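Local coordinates for D-alanine--D-alanine ligase (Acinetobacter baumannii ACICU, PDB 5D8D), which joins two molecules of D-alanine at the expense of ATP, making the D-alanyl-D-alanine dipeptide that is used to build peptidoglycan, at residues S187-Q192 / D293-A298; Q236-R241 / F264-V269. All coordinates share one frame; numbering follows the deposited sequence.

Interaction 1: residues S187-Q192 / D293-A298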
loop_
_atom_site.group_PDB
_atom_site.type_symbol
_atom_site.label_atom_id
_atom_site.label_comp_id
_atom_site.label_asym_id
_atom_site.label_seq_id
_atom_site.Cartn_x
_atom_site.Cartn_y
_atom_site.Cartn_z
ATOM N N SER A 187 -0.525 18.478 11.906
ATOM C CA SER A 187 -1.658 17.596 12.090
ATOM C C SER A 187 -2.720 17.906 11.068
ATOM O O SER A 187 -2.755 18.989 10.525
ATOM C CB SER A 187 -2.238 17.766 13.494
ATOM O OG SER A 187 -1.281 17.442 14.489
ATOM N N PHE A 188 -3.614 16.957 10.827
ATOM C CA PHE A 188 -4.646 17.161 9.818
ATOM C C PHE A 188 -6.000 16.873 10.402
ATOM O O PHE A 188 -6.142 15.973 11.203
ATOM C CB PHE A 188 -4.361 16.312 8.548
ATOM C CG PHE A 188 -3.336 16.930 7.635
ATOM C CD1 PHE A 188 -1.983 16.787 7.900
ATOM C CD2 PHE A 188 -3.729 17.710 6.552
ATOM C CE1 PHE A 188 -1.028 17.393 7.115
ATOM C CE2 PHE A 188 -2.771 18.317 5.738
ATOM C CZ PHE A 188 -1.412 18.137 6.020
ATOM N N LEU A 189 -6.965 17.680 10.014
ATOM C CA LEU A 189 -8.346 17.467 10.346
ATOM C C LEU A 189 -9.220 17.923 9.201
ATOM O O LEU A 189 -8.974 18.935 8.605
ATOM C CB LEU A 189 -8.719 18.196 11.617
ATOM C CG LEU A 189 -10.152 17.991 12.061
ATOM C CD1 LEU A 189 -10.422 16.570 12.431
ATOM C CD2 LEU A 189 -10.495 18.885 13.212
ATOM N N ASN A 190 -10.243 17.137 8.914
ATOM C CA ASN A 190 -11.070 17.247 7.699
ATOM C C ASN A 190 -10.256 17.553 6.435
ATOM O O ASN A 190 -10.490 18.508 5.694
ATOM C CB ASN A 190 -12.227 18.198 7.957
ATOM C CG ASN A 190 -13.094 17.739 9.140
ATOM O OD1 ASN A 190 -13.157 16.536 9.469
ATOM N ND2 ASN A 190 -13.754 18.689 9.790
ATOM N N GLY A 191 -9.244 16.718 6.255
ATOM C CA GLY A 191 -8.310 16.832 5.161
ATOM C C GLY A 191 -7.377 18.016 5.164
ATOM O O GLY A 191 -6.543 18.081 4.281
ATOM N N GLN A 192 -7.465 18.927 6.137
ATOM C CA GLN A 192 -6.692 20.211 6.098
ATOM C C GLN A 192 -5.685 20.374 7.240
ATOM O O GLN A 192 -5.849 19.767 8.288
ATOM C CB GLN A 192 -7.647 21.403 6.103
ATOM C CG GLN A 192 -8.612 21.393 4.925
ATOM C CD GLN A 192 -7.908 21.526 3.559
ATOM O OE1 GLN A 192 -8.116 20.692 2.673
ATOM N NE2 GLN A 192 -7.075 22.572 3.387
ATOM N N ASP A 293 -13.393 16.534 22.786
ATOM C CA ASP A 293 -14.661 15.871 22.409
ATOM C C ASP A 293 -15.149 16.355 21.039
ATOM O O ASP A 293 -15.682 15.573 20.258
ATOM C CB ASP A 293 -15.760 16.072 23.453
ATOM C CG ASP A 293 -15.373 15.575 24.825
ATOM O OD1 ASP A 293 -14.225 15.139 25.036
ATOM O OD2 ASP A 293 -16.223 15.663 25.733
ATOM N N GLU A 294 -14.945 17.635 20.754
ATOM C CA GLU A 294 -15.339 18.192 19.474
ATOM C C GLU A 294 -14.437 17.609 18.396
ATOM O O GLU A 294 -14.902 17.198 17.341
ATOM C CB GLU A 294 -15.278 19.730 19.482
ATOM C CG GLU A 294 -16.430 20.405 20.218
ATOM C CD GLU A 294 -16.147 21.846 20.644
ATOM O OE1 GLU A 294 -14.979 22.263 20.836
ATOM O OE2 GLU A 294 -17.130 22.587 20.817
ATOM N N LEU A 295 -13.148 17.534 18.682
ATOM C CA LEU A 295 -12.201 16.894 17.780
ATOM C C LEU A 295 -12.667 15.465 17.414
ATOM O O LEU A 295 -12.639 15.092 16.235
ATOM C CB LEU A 295 -10.794 16.881 18.412
ATOM C CG LEU A 295 -9.745 15.977 17.812
ATOM C CD1 LEU A 295 -9.539 16.375 16.358
ATOM C CD2 LEU A 295 -8.452 16.060 18.598
ATOM N N CYS A 296 -13.133 14.698 18.405
ATOM C CA CYS A 296 -13.547 13.329 18.164
ATOM C C CYS A 296 -14.791 13.288 17.302
ATOM O O CYS A 296 -14.854 12.542 16.363
ATOM C CB CYS A 296 -13.743 12.563 19.458
ATOM S SG CYS A 296 -12.196 12.230 20.350
ATOM N N VAL A 297 -15.771 14.123 17.567
ATOM C CA VAL A 297 -16.919 14.183 16.662
ATOM C C VAL A 297 -16.497 14.557 15.200
ATOM O O VAL A 297 -16.992 13.989 14.221
ATOM C CB VAL A 297 -17.995 15.123 17.230
ATOM C CG1 VAL A 297 -19.057 15.477 16.188
ATOM C CG2 VAL A 297 -18.655 14.454 18.435
ATOM N N ALA A 298 -15.565 15.479 15.066
ATOM C CA ALA A 298 -15.153 15.947 13.750
ATOM C C ALA A 298 -14.394 14.858 12.966
ATOM O O ALA A 298 -14.576 14.711 11.748
ATOM C CB ALA A 298 -14.319 17.220 13.880
#
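L189 and N190, at the end of a β-hairpin in the ATP-grasp part of the chain, meet L295 and A298 of helix 292-301. The first segment ends strand 181-189 and turns back into strand 192-198, its antiparallel neighbour in the same sheet. Its successive strand residues face opposite sides: F188 stacks its ring on F243 of helix 229-245, whereas S187 and L189 serve the other side, where S187 rests on helix 280-286.

L189 supplies the apolar part of the contact. With CG set anti to the backbone N (chi1 -178°), its forked end reaches outward to the helix. L189 CD1 lies 4.0 Å from L295 CD1, and the two leucines meet at a slant, methyl against methyl. The same L189 CD1 is 4.2 Å from A298 CB. L295 and A298 are three residues apart and so come to the same side of the helix; the small alanine lets the backbones draw near, with N190 CA and A298 CA 7.4 Å apart.

N190 and G191 are the middle residues of a type I' turn. Both have positive phi, a conformation that asparagine tolerates well and glycine better still, which is why Asn-Gly is a favoured pair here. N190, at the solvent-exposed side, brings its side chain close to A298. G191 passes the edge of the F188 ring and hydrogen-bonds through its backbone to G250.

Q192 completes the hairpin through two main-chain hydrogen bonds, each 2.9 Å long: L189 N to Q192 O, and Q192 N to L189 O.

Interaction 2: residues Q236-R241 / F264-V269; sequences QALCLR and FWLLEV
A chi1 of 179° swings CG of L238 away from its own backbone N and sends the leucine down from helix 229-245 to the strand 264-270. L266 answers with its CG anti to the carbonyl carbon (chi1 -64°), which, with chi2 at 161°, brings its CD2 methyl toward the helix. The contact is an α/β packing layer of the ATP-grasp fold: the helix lies over an antiparallel sheet whose edge strand is 264-270. The two segments run in broadly the same direction, 39° apart, with axes 10.0 Å from each other at closest approach, room enough for one layer of interleaved side chains.

L238 makes the largest contribution to that layer. Its CD2 presses on F264 CB at 3.6 Å, touching the root of the aromatic side chain, while L238 CG stands 4.4 Å from L266 CD2. Leucine suits this place because its apolar CD2 and CG meet two strand residues, F264 and L266. L266 is buried, and W107 of helix 100-108 also packs on it.

Beyond L266 the strand is irregular: L267 and E268 together face D255 in a classic β-bulge. E268 is predicted to bind both magnesium ions and D255 one of them, so the packed strand leads directly into the probable metal site.

C239, small enough to fit between its helix and the sheet, among I186, F188 and I254, brings its SG to 4.1 Å from L266 CD2.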
loop_
_atom_site.group_PDB
_atom_site.type_symbol
_atom_site.label_atom_id
_atom_site.label_comp_id
_atom_site.label_asym_id
_atom_site.label_seq_id
_atom_site.Cartn_x
_atom_site.Cartn_y
_atom_site.Cartn_z
ATOM N N GLN A 236 2.627 24.285 5.905
ATOM C CA GLN A 236 1.294 23.641 5.874
ATOM C C GLN A 236 0.847 23.296 4.439
ATOM O O GLN A 236 0.340 22.217 4.191
ATOM C CB GLN A 236 0.240 24.527 6.555
ATOM C CG GLN A 236 0.462 24.687 8.049
ATOM C CD GLN A 236 -0.467 25.689 8.684
ATOM O OE1 GLN A 236 -0.698 26.778 8.163
ATOM N NE2 GLN A 236 -1.004 25.330 9.828
ATOM N N ALA A 237 1.070 24.216 3.506
ATOM C CA ALA A 237 0.837 23.960 2.069
ATOM C C ALA A 237 1.661 22.782 1.549
ATOM O O ALA A 237 1.168 21.899 0.860
ATOM C CB ALA A 237 1.161 25.203 1.265
ATOM N N LEU A 238 2.926 22.772 1.886
ATOM C CA LEU A 238 3.797 21.688 1.490
ATOM C C LEU A 238 3.299 20.336 2.027
ATOM O O LEU A 238 3.231 19.346 1.297
ATOM C CB LEU A 238 5.211 21.972 1.995
ATOM C CG LEU A 238 6.235 20.906 1.675
ATOM C CD1 LEU A 238 6.458 20.912 0.171
ATOM C CD2 LEU A 238 7.535 21.127 2.451
ATOM N N CYS A 239 2.947 20.327 3.314
ATOM C CA CYS A 239 2.459 19.131 3.987
ATOM C C CYS A 239 1.088 18.720 3.467
ATOM O O CYS A 239 0.788 17.545 3.421
ATOM C CB CYS A 239 2.443 19.320 5.510
ATOM S SG CYS A 239 4.110 19.442 6.186
ATOM N N LEU A 240 0.257 19.675 3.090
ATOM C CA LEU A 240 -1.016 19.329 2.471
ATOM C C LEU A 240 -0.768 18.502 1.249
ATOM O O LEU A 240 -1.413 17.494 1.064
ATOM C CB LEU A 240 -1.809 20.571 2.093
ATOM C CG LEU A 240 -3.152 20.370 1.410
ATOM C CD1 LEU A 240 -4.067 19.485 2.216
ATOM C CD2 LEU A 240 -3.770 21.732 1.209
ATOM N N ARG A 241 0.190 18.919 0.430
ATOM C CA ARG A 241 0.521 18.203 -0.801
ATOM C C ARG A 241 1.136 16.843 -0.531
ATOM O O ARG A 241 0.888 15.881 -1.250
ATOM C CB ARG A 241 1.474 19.020 -1.668
ATOM C CG ARG A 241 0.891 20.329 -2.142
ATOM C CD ARG A 241 1.502 20.729 -3.466
ATOM N NE ARG A 241 2.908 21.097 -3.331
ATOM C CZ ARG A 241 3.824 21.049 -4.307
ATOM N NH1 ARG A 241 3.530 20.602 -5.531
ATOM N NH2 ARG A 241 5.072 21.446 -4.051
ATOM N N PHE A 264 12.470 23.182 3.849
ATOM C CA PHE A 264 11.724 22.135 4.478
ATOM C C PHE A 264 12.074 20.790 3.858
ATOM O O PHE A 264 12.311 20.690 2.671
ATOM C CB PHE A 264 10.258 22.458 4.397
ATOM C CG PHE A 264 9.908 23.778 5.013
ATOM C CD1 PHE A 264 10.282 24.071 6.332
ATOM C CD2 PHE A 264 9.194 24.721 4.297
ATOM C CE1 PHE A 264 9.961 25.291 6.902
ATOM C CE2 PHE A 264 8.876 25.948 4.862
ATOM C CZ PHE A 264 9.262 26.235 6.165
ATOM N N TRP A 265 12.105 19.762 4.692
ATOM C CA TRP A 265 12.315 18.403 4.262
ATOM C C TRP A 265 11.273 17.474 4.920
ATOM O O TRP A 265 11.231 17.372 6.136
ATOM C CB TRP A 265 13.707 17.990 4.655
ATOM C CG TRP A 265 14.766 18.789 3.957
ATOM C CD1 TRP A 265 15.447 19.824 4.470
ATOM C CD2 TRP A 265 15.266 18.600 2.618
ATOM N NE1 TRP A 265 16.349 20.299 3.560
ATOM C CE2 TRP A 265 16.257 19.572 2.408
ATOM C CE3 TRP A 265 14.977 17.701 1.582
ATOM C CZ2 TRP A 265 16.957 19.691 1.197
ATOM C CZ3 TRP A 265 15.681 17.809 0.374
ATOM C CH2 TRP A 265 16.655 18.803 0.194
ATOM N N LEU A 266 10.459 16.794 4.105
ATOM C CA LEU A 266 9.445 15.872 4.588
ATOM C C LEU A 266 10.030 14.578 5.148
ATOM O O LEU A 266 10.886 13.957 4.518
ATOM C CB LEU A 266 8.491 15.524 3.481
ATOM C CG LEU A 266 7.665 16.671 2.925
ATOM C CD1 LEU A 266 7.149 16.230 1.570
ATOM C CD2 LEU A 266 6.498 17.022 3.809
ATOM N N LEU A 267 9.532 14.167 6.322
ATOM C CA LEU A 267 10.085 13.032 7.064
ATOM C C LEU A 267 9.213 11.772 6.969
ATOM O O LEU A 267 9.698 10.710 6.569
ATOM C CB LEU A 267 10.338 13.418 8.519
ATOM C CG LEU A 267 11.765 13.741 8.994
ATOM C CD1 LEU A 267 12.698 14.266 7.928
ATOM C CD2 LEU A 267 11.724 14.690 10.189
ATOM N N GLU A 268 7.949 11.879 7.336
ATOM C CA GLU A 268 7.071 10.725 7.343
ATOM C C GLU A 268 5.652 11.131 7.580
ATOM O O GLU A 268 5.377 12.293 7.882
ATOM C CB GLU A 268 7.496 9.685 8.393
ATOM C CG GLU A 268 7.253 10.057 9.828
ATOM C CD GLU A 268 7.429 8.879 10.777
ATOM O OE1 GLU A 268 8.529 8.273 10.768
ATOM O OE2 GLU A 268 6.459 8.602 11.533
ATOM N N VAL A 269 4.757 10.167 7.439
ATOM C CA VAL A 269 3.318 10.376 7.589
ATOM C C VAL A 269 2.834 9.415 8.654
ATOM O O VAL A 269 3.420 8.310 8.817
ATOM C CB VAL A 269 2.526 10.165 6.265
ATOM C CG1 VAL A 269 2.569 8.708 5.789
ATOM C CG2 VAL A 269 1.087 10.566 6.439
#

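Interactions 1 and 2 use the same four-stranded antiparallel sheet but different parts of it. Interaction 1 binds the hairpin of strands 181-189 and 192-198 to the late helix 292-301; interaction 2 lays helix 229-245 on the opposite edge strand, 264-270. Leucine methyls carry much of both contacts. Interaction 1 is largely buried yet ends in an exposed polar turn, far from the annotated sites, whereas interaction 2 is partly buried, wholly nonpolar, and adjoins the predicted magnesium ligands. Their centres are 18 Å apart, but they meet where the F188 ring packs on helix 229-245, with F188 CZ 3.5 Å from C239 O.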